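Side-chain contacts in Tae4 (Agrobacterium tumefaciens, PDB 6IJF), which probably acts as a type VI secretion amidase effector, cleaving peptide bonds in the peptidoglycan of rival bacteria: residues 10-15 against 56-61; 25-30 against 37-42; 44-49 against 125-130; 101-106 against 113-118. All blocks are in the same frame, centred on the assembly; numbering follows the deposited sequence.

Interaction 1 (10-15 against 56-61); sequences YSNYPS and FVKSGI
N12 packs against K58 and S59, at the Schellman motif that closes helix 48-58. In that motif G60 is the C-prime residue and has a positive phi. I61 N returns to F56 O, and G60 N bonds to V57 O at 2.8 Å. N12 itself stands in the loop just after helix 6-11, where Y13 N still bonds to Y10 O. The contact is small and lies at the surface.

The carbon atoms carry the clearest part of it. N12 CG lies 3.6 Å from K58 CB, and N12 CB is 3.8 Å from the same K58 CB. The two side chains cross at a slant. Of the K58 side chain, CB does the touching. Its chain beyond CG is extended and leads away, and K58 NZ forms a salt bridge with E32.

The amide end of N12 comes up to S59. The atom modelled as OD1 is 3.0 Å from S59 OG, but the amide is probably turned over, so its oxygen and nitrogen may be exchanged. S59 OG sits beside its own backbone N (chi1 -53°). From there it can turn back along the helix, and it hydrogen-bonds to A55 O. S59 OG is thus satisfied within its own helix.

Around the contact, S59 also touches T8 and L9 of helix 6-11. Y13 turns away from the contact, lies on R51, V52 and A55 of helix 48-58, and reaches D134 and L135 of strand 131-137.

Interaction 2 (25-30 against 37-42); sequences SQRDLF and SFIGNP
The F30 ring turns its edge to F38 and I39, while one face is covered by Q26. F38 C and I39 N lie at that edge in the ring plane. On the covered face, Q26 CG stands 3.8 Å above the plane of the F30 ring, over its centre. This is a helix-to-turn packing: helix 26-33 meets a type II beta turn running from F38 to N41. G40, with positive phi, holds the third place of the turn, and N41 N bonds to F38 O.

F30 CE2 comes 3.7 Å from F38 O and 3.9 Å from F38 CB. The two side chains cross at about a right angle. The F38 ring leads away to stack on Y44, and W35 meets it edge-to-face.

I39 packs along the helix. Its CG1 lies 3.7 Å from F30 CB and approaches the F30 ring obliquely. CG1 stands beside the I39 backbone N (chi1 -59°) and carries CD1 on to the R27 backbone. The branch CG2 meets Q26 OE1.

The R27 side chain bends away at chi3, and outside this contact its NH1 forms a salt bridge with an acidic side chain on a chain of another protein. At the start of the helix S25 is the N-cap, and its OG accepts from D28 N at 3.1 Å. At the far end of I39, CD1 stops 3.6 Å from R27 O.

Interaction 3 (44-49 against 125-130); sequences YHNTCA and PGYTGG
N46 and Y127 approach from opposite directions and meet end to edge. The N46 amide and the Y127 ring are turned 69° apart, so they do not stack. The amide comes in at the hydroxyl edge of the ring, near its plane. The atom modelled as N46 OD1 lies 2.9 Å from Y127 OH. N46 CG is 3.1 Å from that hydroxyl, and N46 CB is 3.5 Å from Y127 OH. The hydroxyl is the atom of the Y127 side chain nearest N46.

Two torsions bring the groups together. Y127 CG is opposite its backbone N (chi1 176°), which sends the ring out from its loop. N46 CG lies beside its backbone N (chi1 -58°) and points the amide across to the ring. One face of the Y127 ring is met by G129 N, 3.6 Å above the plane and offset toward the rim. G129 has no side chain, and its CA lies 3.8 Å from Y127 OH.

The contact joins the loop before helix 48-58 to the loop between strands 116-122 and 131-137. C48 starts that helix and touches H132. With D134 they fit a Cys-His-Asp triad, as expected of a clan CA peptidase, though this is inferred. A chain of another protein packs its backbone on both N46 and Y127, and T128 hydrogen-bonds to it.

The N46 amide is probably turned over in the model. A phenol hydroxyl can donate or accept a hydrogen bond, so either end of the amide could suit Y127 chemically.

Interaction 4 (101-106 against 113-118); sequences DPYTPA and GARNGV
R115 reaches across to D101 with the end of its guanidinium group. Its CB points toward segment 101-106, and CG stands beside the backbone N, opposite the carbonyl carbon. The chain then runs straight to CD and bends at chi3. On the way it lies on F158 and P160. NE turns to the end of helix 108-112 and hydrogen-bonds to I112 O.

Beyond NE the group divides. R115 NH1 donates to D101 OD2 at 3.2 Å, and R115 NH2 donates to the same D101 OD2 at 3.1 Å. Both nitrogens therefore grip one oxygen, end-on, in a salt bridge. The N-H...O angles are 148° for NH1 and 152° for NH2, so both bonds are somewhat bent. NH1 meets OD2 nearly head-on to its C-O bond. NH2 is met by the anti lone pair of OD2, on the side away from OD1.

The contact spans part of a five-stranded antiparallel sheet. Strand 155-160 lies between strands 101-103 and 116-122, and the R115 side chain passes over it to strand 101-103, outermost within this chain. D101 and Y103 each pair with strand 155-160 through backbone bonds.

The carboxylate and guanidinium planes are 21° apart, nearly coplanar, and OD2 sits in the guanidinium plane. R115 NH2 also hydrogen-bonds to G111 O. The carbonyls of G111 and I112, at the helix end, would suit the positive charge. Y103 brings its hydroxyl to the same nitrogen, with OH 3.4 Å from R115 NH2. The Y103 ring is almost perpendicular to the guanidinium, and NH2 lies at the ring edge, near its plane.

In the fold
Interactions 1 and 3 use the two ends of helix 48-58, with centres 20 Å apart on opposite sides of the chain's centre. Interaction 3 holds C48 of the probable Cys-His-Asp triad. Interaction 2 borders it, with centres 15 Å apart: Q26 NE2 lies 2.9 Å from Y44 O, and F38 CE2 lies 3.7 Å from Y44 CZ. Interaction 2 also touches interaction 1, where P14 CG meets L29 CD1 at 3.7 Å. Interaction 4 belongs to the sheet. It joins interaction 1 through F56 CZ and V118 CG2, 4.2 Å apart, but its centre lies about 30 Å from that of interaction 2.

Interaction 1 (10-15 against 56-61)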
loop_
_atom_site.group_PDB
_atom_site.type_symbol
_atom_site.label_atom_id
_atom_site.label_comp_id
_atom_site.label_asym_id
_atom_site.label_seq_id
_atom_site.Cartn_x
_atom_site.Cartn_y
_atom_site.Cartn_z
ATOM N N TYR C 10 -25.286 -9.703 2.831
ATOM C CA TYR C 10 -23.810 -9.838 2.694
ATOM C C TYR C 10 -23.458 -11.194 2.090
ATOM O O TYR C 10 -22.631 -11.285 1.144
ATOM C CB TYR C 10 -23.137 -9.639 4.053
ATOM C CG TYR C 10 -21.646 -9.428 3.975
ATOM C CD1 TYR C 10 -20.750 -10.487 3.948
ATOM C CD2 TYR C 10 -21.134 -8.141 3.928
ATOM C CE1 TYR C 10 -19.375 -10.270 3.899
ATOM C CE2 TYR C 10 -19.774 -7.908 3.870
ATOM C CZ TYR C 10 -18.892 -8.972 3.842
ATOM O OH TYR C 10 -17.565 -8.675 3.742
ATOM N N SER C 11 -24.075 -12.261 2.606
ATOM C CA SER C 11 -23.888 -13.642 2.087
ATOM C C SER C 11 -24.234 -13.690 0.592
ATOM O O SER C 11 -23.696 -14.563 -0.101
ATOM C CB SER C 11 -24.725 -14.651 2.853
ATOM O OG SER C 11 -26.098 -14.560 2.455
ATOM N N ASN C 12 -25.132 -12.825 0.106
ATOM C CA ASN C 12 -25.568 -12.840 -1.323
ATOM C C ASN C 12 -24.748 -11.889 -2.212
ATOM O O ASN C 12 -25.051 -11.810 -3.431
ATOM C CB ASN C 12 -27.058 -12.524 -1.409
ATOM C CG ASN C 12 -27.913 -13.708 -0.998
ATOM O OD1 ASN C 12 -28.980 -13.547 -0.382
ATOM N ND2 ASN C 12 -27.483 -14.895 -1.387
ATOM N N TYR C 13 -23.787 -11.162 -1.650
ATOM C CA TYR C 13 -23.061 -10.084 -2.383
ATOM C C TYR C 13 -21.843 -10.672 -3.097
ATOM O O TYR C 13 -20.956 -11.247 -2.457
ATOM C CB TYR C 13 -22.681 -8.938 -1.439
ATOM C CG TYR C 13 -21.834 -7.872 -2.106
ATOM C CD1 TYR C 13 -22.403 -6.852 -2.851
ATOM C CD2 TYR C 13 -20.451 -7.913 -2.028
ATOM C CE1 TYR C 13 -21.631 -5.900 -3.481
ATOM C CE2 TYR C 13 -19.662 -6.937 -2.621
ATOM C CZ TYR C 13 -20.251 -5.932 -3.365
ATOM O OH TYR C 13 -19.447 -5.032 -4.009
ATOM N N PRO C 14 -21.733 -10.517 -4.434
ATOM C CA PRO C 14 -20.508 -10.869 -5.160
ATOM C C PRO C 14 -19.479 -9.726 -5.175
ATOM O O PRO C 14 -19.740 -8.635 -5.713
ATOM C CB PRO C 14 -21.073 -11.198 -6.552
ATOM C CG PRO C 14 -22.177 -10.195 -6.727
ATOM C CD PRO C 14 -22.756 -9.970 -5.335
ATOM N N SER C 15 -18.318 -9.949 -4.572
ATOM C CA SER C 15 -17.274 -8.910 -4.395
ATOM C C SER C 15 -16.381 -8.823 -5.635
ATOM O O SER C 15 -16.101 -9.864 -6.265
ATOM C CB SER C 15 -16.493 -9.194 -3.129
ATOM O OG SER C 15 -15.311 -8.403 -3.061
ATOM N N PHE C 56 -29.381 -7.682 -3.213
ATOM C CA PHE C 56 -30.798 -7.396 -2.825
ATOM C C PHE C 56 -31.736 -8.431 -3.474
ATOM O O PHE C 56 -32.498 -9.100 -2.740
ATOM C CB PHE C 56 -31.182 -5.951 -3.157
ATOM C CG PHE C 56 -30.817 -4.980 -2.054
ATOM C CD1 PHE C 56 -31.621 -4.851 -0.944
ATOM C CD2 PHE C 56 -29.622 -4.283 -2.075
ATOM C CE1 PHE C 56 -31.289 -3.986 0.098
ATOM C CE2 PHE C 56 -29.277 -3.425 -1.039
ATOM C CZ PHE C 56 -30.128 -3.263 0.036
ATOM N N VAL C 57 -31.649 -8.589 -4.787
ATOM C CA VAL C 57 -32.492 -9.559 -5.545
ATOM C C VAL C 57 -32.392 -10.938 -4.902
ATOM O O VAL C 57 -33.428 -11.510 -4.601
ATOM C CB VAL C 57 -32.074 -9.616 -7.015
ATOM C CG1 VAL C 57 -32.693 -10.814 -7.714
ATOM C CG2 VAL C 57 -32.428 -8.328 -7.715
ATOM N N LYS C 58 -31.184 -11.441 -4.649
ATOM C CA LYS C 58 -31.014 -12.826 -4.116
ATOM C C LYS C 58 -31.527 -12.894 -2.680
ATOM O O LYS C 58 -31.798 -14.021 -2.199
ATOM C CB LYS C 58 -29.555 -13.266 -4.200
ATOM C CG LYS C 58 -29.124 -13.592 -5.614
ATOM C CD LYS C 58 -27.779 -14.250 -5.624
ATOM C CE LYS C 58 -27.294 -14.470 -7.034
ATOM N NZ LYS C 58 -26.042 -15.249 -7.021
ATOM N N SER C 59 -31.675 -11.747 -2.012
ATOM C CA SER C 59 -32.224 -11.687 -0.633
ATOM C C SER C 59 -33.746 -11.475 -0.709
ATOM O O SER C 59 -34.336 -11.253 0.330
ATOM C CB SER C 59 -31.537 -10.630 0.208
ATOM O OG SER C 59 -30.127 -10.806 0.193
ATOM N N GLY C 60 -34.337 -11.513 -1.904
ATOM C CA GLY C 60 -35.803 -11.451 -2.095
ATOM C C GLY C 60 -36.313 -10.023 -2.192
ATOM O O GLY C 60 -37.510 -9.810 -2.001
ATOM N N ILE C 61 -35.443 -9.062 -2.504
ATOM C CA ILE C 61 -35.824 -7.628 -2.636
ATOM C C ILE C 61 -35.537 -7.215 -4.078
ATOM O O ILE C 61 -34.353 -7.075 -4.443
ATOM C CB ILE C 61 -35.077 -6.762 -1.603
ATOM C CG1 ILE C 61 -35.204 -7.316 -0.185
ATOM C CG2 ILE C 61 -35.524 -5.307 -1.689
ATOM C CD1 ILE C 61 -34.478 -6.519 0.864
#

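Interaction 2 (25-30 against 37-42)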
loop_
_atom_site.group_PDB
_atom_site.type_symbol
_atom_site.label_atom_id
_atom_site.label_comp_id
_atom_site.label_asym_id
_atom_site.label_seq_id
_atom_site.Cartn_x
_atom_site.Cartn_y
_atom_site.Cartn_z
ATOM N N SER C 25 -15.129 -12.376 -10.497
ATOM C CA SER C 25 -14.570 -11.484 -11.545
ATOM C C SER C 25 -15.709 -10.882 -12.365
ATOM O O SER C 25 -16.838 -11.458 -12.348
ATOM C CB SER C 25 -13.617 -12.229 -12.462
ATOM O OG SER C 25 -14.348 -13.168 -13.212
ATOM N N GLN C 26 -15.459 -9.800 -13.080
ATOM C CA GLN C 26 -16.512 -9.209 -13.963
ATOM C C GLN C 26 -16.976 -10.297 -14.936
ATOM O O GLN C 26 -18.166 -10.431 -15.132
ATOM C CB GLN C 26 -15.970 -8.026 -14.762
ATOM C CG GLN C 26 -17.075 -7.346 -15.551
ATOM C CD GLN C 26 -16.589 -6.628 -16.782
ATOM O OE1 GLN C 26 -15.745 -7.116 -17.514
ATOM N NE2 GLN C 26 -17.159 -5.471 -17.034
ATOM N N ARG C 27 -16.038 -11.075 -15.485
ATOM C CA ARG C 27 -16.308 -12.128 -16.497
ATOM C C ARG C 27 -17.298 -13.137 -15.899
ATOM O O ARG C 27 -18.322 -13.433 -16.538
ATOM C CB ARG C 27 -14.972 -12.738 -16.918
ATOM C CG ARG C 27 -15.078 -13.916 -17.865
ATOM C CD ARG C 27 -13.666 -14.225 -18.355
ATOM N NE ARG C 27 -12.837 -14.826 -17.302
ATOM C CZ ARG C 27 -11.492 -14.884 -17.293
ATOM N NH1 ARG C 27 -10.773 -14.310 -18.240
ATOM N NH2 ARG C 27 -10.860 -15.581 -16.369
ATOM N N ASP C 28 -17.054 -13.603 -14.679
ATOM C CA ASP C 28 -17.929 -14.599 -14.007
ATOM C C ASP C 28 -19.246 -13.949 -13.590
ATOM O O ASP C 28 -20.298 -14.583 -13.744
ATOM C CB ASP C 28 -17.206 -15.274 -12.834
ATOM C CG ASP C 28 -16.160 -16.305 -13.287
ATOM O OD1 ASP C 28 -16.395 -16.983 -14.316
ATOM O OD2 ASP C 28 -15.097 -16.375 -12.648
ATOM N N LEU C 29 -19.205 -12.744 -13.023
ATOM C CA LEU C 29 -20.444 -12.036 -12.598
ATOM C C LEU C 29 -21.411 -11.928 -13.797
ATOM O O LEU C 29 -22.621 -12.201 -13.642
ATOM C CB LEU C 29 -20.049 -10.655 -12.085
ATOM C CG LEU C 29 -21.213 -9.750 -11.712
ATOM C CD1 LEU C 29 -21.792 -10.160 -10.368
ATOM C CD2 LEU C 29 -20.776 -8.299 -11.687
ATOM N N PHE C 30 -20.916 -11.459 -14.934
ATOM C CA PHE C 30 -21.742 -11.201 -16.144
ATOM C C PHE C 30 -22.223 -12.552 -16.685
ATOM O O PHE C 30 -23.373 -12.626 -17.151
ATOM C CB PHE C 30 -20.943 -10.387 -17.167
ATOM C CG PHE C 30 -20.868 -8.901 -16.898
ATOM C CD1 PHE C 30 -21.128 -8.379 -15.641
ATOM C CD2 PHE C 30 -20.473 -8.032 -17.899
ATOM C CE1 PHE C 30 -21.005 -7.019 -15.400
ATOM C CE2 PHE C 30 -20.373 -6.671 -17.662
ATOM C CZ PHE C 30 -20.641 -6.161 -16.411
ATOM N N SER C 37 -22.159 -10.736 -23.292
ATOM C CA SER C 37 -21.933 -9.833 -24.449
ATOM C C SER C 37 -21.485 -8.445 -23.992
ATOM O O SER C 37 -20.990 -7.714 -24.847
ATOM C CB SER C 37 -23.173 -9.763 -25.312
ATOM O OG SER C 37 -24.186 -8.992 -24.677
ATOM N N PHE C 38 -21.640 -8.077 -22.706
ATOM C CA PHE C 38 -21.152 -6.777 -22.167
ATOM C C PHE C 38 -19.729 -6.886 -21.590
ATOM O O PHE C 38 -19.213 -5.838 -21.118
ATOM C CB PHE C 38 -22.106 -6.240 -21.099
ATOM C CG PHE C 38 -23.501 -5.926 -21.570
ATOM C CD1 PHE C 38 -23.798 -5.766 -22.919
ATOM C CD2 PHE C 38 -24.524 -5.743 -20.653
ATOM C CE1 PHE C 38 -25.090 -5.483 -23.335
ATOM C CE2 PHE C 38 -25.822 -5.459 -21.063
ATOM C CZ PHE C 38 -26.095 -5.325 -22.407
ATOM N N ILE C 39 -19.129 -8.077 -21.519
ATOM C CA ILE C 39 -17.796 -8.243 -20.861
ATOM C C ILE C 39 -16.786 -7.459 -21.698
ATOM O O ILE C 39 -16.637 -7.796 -22.866
ATOM C CB ILE C 39 -17.380 -9.724 -20.680
ATOM C CG1 ILE C 39 -18.383 -10.502 -19.833
ATOM C CG2 ILE C 39 -15.978 -9.809 -20.086
ATOM C CD1 ILE C 39 -18.173 -12.005 -19.842
ATOM N N GLY C 40 -16.181 -6.410 -21.135
ATOM C CA GLY C 40 -15.166 -5.596 -21.828
ATOM C C GLY C 40 -15.775 -4.483 -22.660
ATOM O O GLY C 40 -14.983 -3.702 -23.224
ATOM N N ASN C 41 -17.111 -4.376 -22.712
ATOM C CA ASN C 41 -17.814 -3.178 -23.235
ATOM C C ASN C 41 -17.584 -2.044 -22.240
ATOM O O ASN C 41 -17.926 -2.168 -21.067
ATOM C CB ASN C 41 -19.307 -3.448 -23.455
ATOM C CG ASN C 41 -20.156 -2.226 -23.755
ATOM O OD1 ASN C 41 -19.861 -1.102 -23.360
ATOM N ND2 ASN C 41 -21.340 -2.492 -24.253
ATOM N N PRO C 42 -17.027 -0.891 -22.687
ATOM C CA PRO C 42 -16.587 0.158 -21.769
ATOM C C PRO C 42 -17.728 0.812 -20.982
ATOM O O PRO C 42 -17.444 1.433 -19.972
ATOM C CB PRO C 42 -15.861 1.164 -22.668
ATOM C CG PRO C 42 -16.491 0.944 -24.038
ATOM C CD PRO C 42 -16.792 -0.537 -24.096
#

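Interaction 3 (44-49 against 125-130)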
loop_
_atom_site.group_PDB
_atom_site.type_symbol
_atom_site.label_atom_id
_atom_site.label_comp_id
_atom_site.label_asym_id
_atom_site.label_seq_id
_atom_site.Cartn_x
_atom_site.Cartn_y
_atom_site.Cartn_z
ATOM N N TYR C 44 -19.768 -0.871 -19.302
ATOM C CA TYR C 44 -20.073 -1.849 -18.222
ATOM C C TYR C 44 -18.838 -2.149 -17.367
ATOM O O TYR C 44 -18.873 -3.135 -16.587
ATOM C CB TYR C 44 -20.697 -3.091 -18.850
ATOM C CG TYR C 44 -22.026 -2.772 -19.477
ATOM C CD1 TYR C 44 -23.169 -2.678 -18.698
ATOM C CD2 TYR C 44 -22.135 -2.484 -20.832
ATOM C CE1 TYR C 44 -24.393 -2.343 -19.254
ATOM C CE2 TYR C 44 -23.357 -2.148 -21.405
ATOM C CZ TYR C 44 -24.487 -2.083 -20.613
ATOM O OH TYR C 44 -25.709 -1.766 -21.130
ATOM N N HIS C 45 -17.806 -1.310 -17.446
ATOM C CA HIS C 45 -16.566 -1.512 -16.640
ATOM C C HIS C 45 -16.881 -1.443 -15.141
ATOM O O HIS C 45 -16.228 -2.191 -14.372
ATOM C CB HIS C 45 -15.490 -0.495 -17.045
ATOM C CG HIS C 45 -14.712 -0.936 -18.241
ATOM N ND1 HIS C 45 -14.215 -0.042 -19.166
ATOM C CD2 HIS C 45 -14.348 -2.168 -18.674
ATOM C CE1 HIS C 45 -13.572 -0.704 -20.105
ATOM N NE2 HIS C 45 -13.646 -2.006 -19.833
ATOM N N ASN C 46 -17.760 -0.524 -14.739
ATOM C CA ASN C 46 -18.009 -0.195 -13.314
ATOM C C ASN C 46 -19.173 -1.063 -12.825
ATOM O O ASN C 46 -20.307 -0.833 -13.246
ATOM C CB ASN C 46 -18.171 1.311 -13.106
ATOM C CG ASN C 46 -16.950 2.057 -13.593
ATOM O OD1 ASN C 46 -17.077 2.998 -14.373
ATOM N ND2 ASN C 46 -15.775 1.590 -13.214
ATOM N N THR C 47 -18.887 -2.057 -11.992
ATOM C CA THR C 47 -19.837 -3.149 -11.633
ATOM C C THR C 47 -20.472 -2.927 -10.267
ATOM O O THR C 47 -21.298 -3.778 -9.880
ATOM C CB THR C 47 -19.094 -4.495 -11.712
ATOM O OG1 THR C 47 -18.069 -4.457 -10.717
ATOM C CG2 THR C 47 -18.491 -4.754 -13.078
ATOM N N CYS C 48 -20.155 -1.840 -9.543
ATOM C CA CYS C 48 -20.507 -1.737 -8.090
ATOM C C CYS C 48 -22.025 -1.820 -7.906
ATOM O O CYS C 48 -22.461 -2.545 -6.982
ATOM C CB CYS C 48 -19.937 -0.486 -7.429
ATOM S SG CYS C 48 -20.621 1.104 -8.010
ATOM N N ALA C 49 -22.821 -1.140 -8.750
ATOM C CA ALA C 49 -24.294 -1.083 -8.586
ATOM C C ALA C 49 -24.961 -2.411 -9.032
ATOM O O ALA C 49 -25.972 -2.812 -8.398
ATOM C CB ALA C 49 -24.877 0.103 -9.339
ATOM N N PRO C 125 -12.635 11.815 -6.394
ATOM C CA PRO C 125 -11.552 12.463 -7.141
ATOM C C PRO C 125 -10.832 11.581 -8.174
ATOM O O PRO C 125 -10.168 10.604 -7.769
ATOM C CB PRO C 125 -10.554 12.844 -6.018
ATOM C CG PRO C 125 -11.434 13.107 -4.826
ATOM C CD PRO C 125 -12.517 12.058 -4.939
ATOM N N GLY C 126 -10.880 11.971 -9.459
ATOM C CA GLY C 126 -10.228 11.236 -10.562
ATOM C C GLY C 126 -11.198 10.262 -11.214
ATOM O O GLY C 126 -10.821 9.544 -12.155
ATOM N N TYR C 127 -12.442 10.216 -10.744
ATOM C CA TYR C 127 -13.477 9.302 -11.316
ATOM C C TYR C 127 -14.769 10.100 -11.522
ATOM O O TYR C 127 -15.291 10.675 -10.561
ATOM C CB TYR C 127 -13.596 8.051 -10.440
ATOM C CG TYR C 127 -14.694 7.123 -10.882
ATOM C CD1 TYR C 127 -14.798 6.704 -12.200
ATOM C CD2 TYR C 127 -15.627 6.646 -9.977
ATOM C CE1 TYR C 127 -15.833 5.864 -12.608
ATOM C CE2 TYR C 127 -16.635 5.781 -10.362
ATOM C CZ TYR C 127 -16.755 5.398 -11.685
ATOM O OH TYR C 127 -17.792 4.582 -12.051
ATOM N N THR C 128 -15.242 10.169 -12.776
ATOM C CA THR C 128 -16.382 11.013 -13.251
ATOM C C THR C 128 -17.741 10.316 -13.045
ATOM O O THR C 128 -18.775 11.041 -13.082
ATOM C CB THR C 128 -16.179 11.427 -14.725
ATOM O OG1 THR C 128 -16.215 10.269 -15.560
ATOM C CG2 THR C 128 -14.866 12.135 -15.001
ATOM N N GLY C 129 -17.757 8.981 -12.859
ATOM C CA GLY C 129 -18.949 8.232 -12.404
ATOM C C GLY C 129 -19.563 8.846 -11.148
ATOM O O GLY C 129 -18.867 9.658 -10.485
ATOM N N GLY C 130 -20.801 8.455 -10.802
ATOM C CA GLY C 130 -21.524 8.868 -9.578
ATOM C C GLY C 130 -20.707 8.607 -8.313
ATOM O O GLY C 130 -20.863 9.342 -7.316
#

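Interaction 4 (101-106 against 113-118)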
loop_
_atom_site.group_PDB
_atom_site.type_symbol
_atom_site.label_atom_id
_atom_site.label_comp_id
_atom_site.label_asym_id
_atom_site.label_seq_id
_atom_site.Cartn_x
_atom_site.Cartn_y
_atom_site.Cartn_z
ATOM N N ASP C 101 -27.450 8.262 6.874
ATOM C CA ASP C 101 -26.614 9.212 7.655
ATOM C C ASP C 101 -25.558 9.775 6.709
ATOM O O ASP C 101 -24.713 9.014 6.240
ATOM C CB ASP C 101 -25.969 8.499 8.853
ATOM C CG ASP C 101 -26.955 7.916 9.852
ATOM O OD1 ASP C 101 -28.068 8.412 9.889
ATOM O OD2 ASP C 101 -26.567 7.031 10.616
ATOM N N PRO C 102 -25.545 11.092 6.374
ATOM C CA PRO C 102 -24.474 11.659 5.553
ATOM C C PRO C 102 -23.212 11.976 6.371
ATOM O O PRO C 102 -23.330 12.521 7.452
ATOM C CB PRO C 102 -25.086 12.938 4.960
ATOM C CG PRO C 102 -26.410 13.183 5.667
ATOM C CD PRO C 102 -26.554 12.103 6.727
ATOM N N TYR C 103 -22.042 11.615 5.850
ATOM C CA TYR C 103 -20.737 11.880 6.486
ATOM C C TYR C 103 -19.767 12.489 5.479
ATOM O O TYR C 103 -20.058 12.619 4.244
ATOM C CB TYR C 103 -20.156 10.601 7.086
ATOM C CG TYR C 103 -20.945 10.059 8.238
ATOM C CD1 TYR C 103 -20.929 10.700 9.455
ATOM C CD2 TYR C 103 -21.739 8.923 8.108
ATOM C CE1 TYR C 103 -21.695 10.255 10.520
ATOM C CE2 TYR C 103 -22.464 8.419 9.178
ATOM C CZ TYR C 103 -22.467 9.114 10.385
ATOM O OH TYR C 103 -23.160 8.666 11.475
ATOM N N THR C 104 -18.619 12.878 6.039
ATOM C CA THR C 104 -17.424 13.384 5.326
ATOM C C THR C 104 -16.297 12.386 5.516
ATOM O O THR C 104 -16.323 11.571 6.436
ATOM C CB THR C 104 -17.034 14.755 5.891
ATOM O OG1 THR C 104 -16.678 14.587 7.272
ATOM C CG2 THR C 104 -18.158 15.744 5.709
ATOM N N PRO C 105 -15.246 12.427 4.676
ATOM C CA PRO C 105 -14.099 11.557 4.881
ATOM C C PRO C 105 -13.569 11.555 6.324
ATOM O O PRO C 105 -13.212 10.497 6.801
ATOM C CB PRO C 105 -13.020 12.151 3.949
ATOM C CG PRO C 105 -13.790 12.917 2.889
ATOM C CD PRO C 105 -15.121 13.291 3.495
ATOM N N ALA C 106 -13.500 12.722 7.001
ATOM C CA ALA C 106 -12.902 12.791 8.356
ATOM C C ALA C 106 -13.874 12.215 9.400
ATOM O O ALA C 106 -13.386 11.922 10.517
ATOM C CB ALA C 106 -12.486 14.202 8.723
ATOM N N GLY C 113 -18.945 3.443 12.816
ATOM C CA GLY C 113 -18.671 2.814 14.117
ATOM C C GLY C 113 -18.688 1.305 14.004
ATOM O O GLY C 113 -18.037 0.775 13.072
ATOM N N ALA C 114 -19.437 0.626 14.878
ATOM C CA ALA C 114 -19.508 -0.853 14.910
ATOM C C ALA C 114 -20.696 -1.336 14.060
ATOM O O ALA C 114 -20.945 -2.550 14.018
ATOM C CB ALA C 114 -19.574 -1.348 16.343
ATOM N N ARG C 115 -21.360 -0.418 13.364
ATOM C CA ARG C 115 -22.583 -0.710 12.572
ATOM C C ARG C 115 -22.157 -1.327 11.230
ATOM O O ARG C 115 -20.967 -1.188 10.824
ATOM C CB ARG C 115 -23.464 0.541 12.478
ATOM C CG ARG C 115 -23.793 1.164 13.837
ATOM C CD ARG C 115 -24.700 2.372 13.764
ATOM N NE ARG C 115 -24.079 3.488 13.060
ATOM C CZ ARG C 115 -24.756 4.469 12.470
ATOM N NH1 ARG C 115 -26.074 4.470 12.502
ATOM N NH2 ARG C 115 -24.138 5.447 11.838
ATOM N N ASN C 116 -23.073 -2.095 10.646
ATOM C CA ASN C 116 -22.957 -2.736 9.320
ATOM C C ASN C 116 -24.084 -2.151 8.472
ATOM O O ASN C 116 -25.153 -1.795 9.031
ATOM C CB ASN C 116 -23.057 -4.260 9.391
ATOM C CG ASN C 116 -22.150 -4.897 10.421
ATOM O OD1 ASN C 116 -22.587 -5.749 11.195
ATOM N ND2 ASN C 116 -20.884 -4.530 10.428
ATOM N N GLY C 117 -23.857 -2.023 7.179
ATOM C CA GLY C 117 -24.920 -1.559 6.279
ATOM C C GLY C 117 -24.451 -1.299 4.879
ATOM O O GLY C 117 -23.489 -1.950 4.427
ATOM N N VAL C 118 -25.193 -0.464 4.172
ATOM C CA VAL C 118 -24.903 -0.089 2.765
ATOM C C VAL C 118 -24.217 1.264 2.816
ATOM O O VAL C 118 -24.579 2.062 3.692
ATOM C CB VAL C 118 -26.187 -0.027 1.917
ATOM C CG1 VAL C 118 -25.881 0.393 0.494
ATOM C CG2 VAL C 118 -26.939 -1.345 1.962
#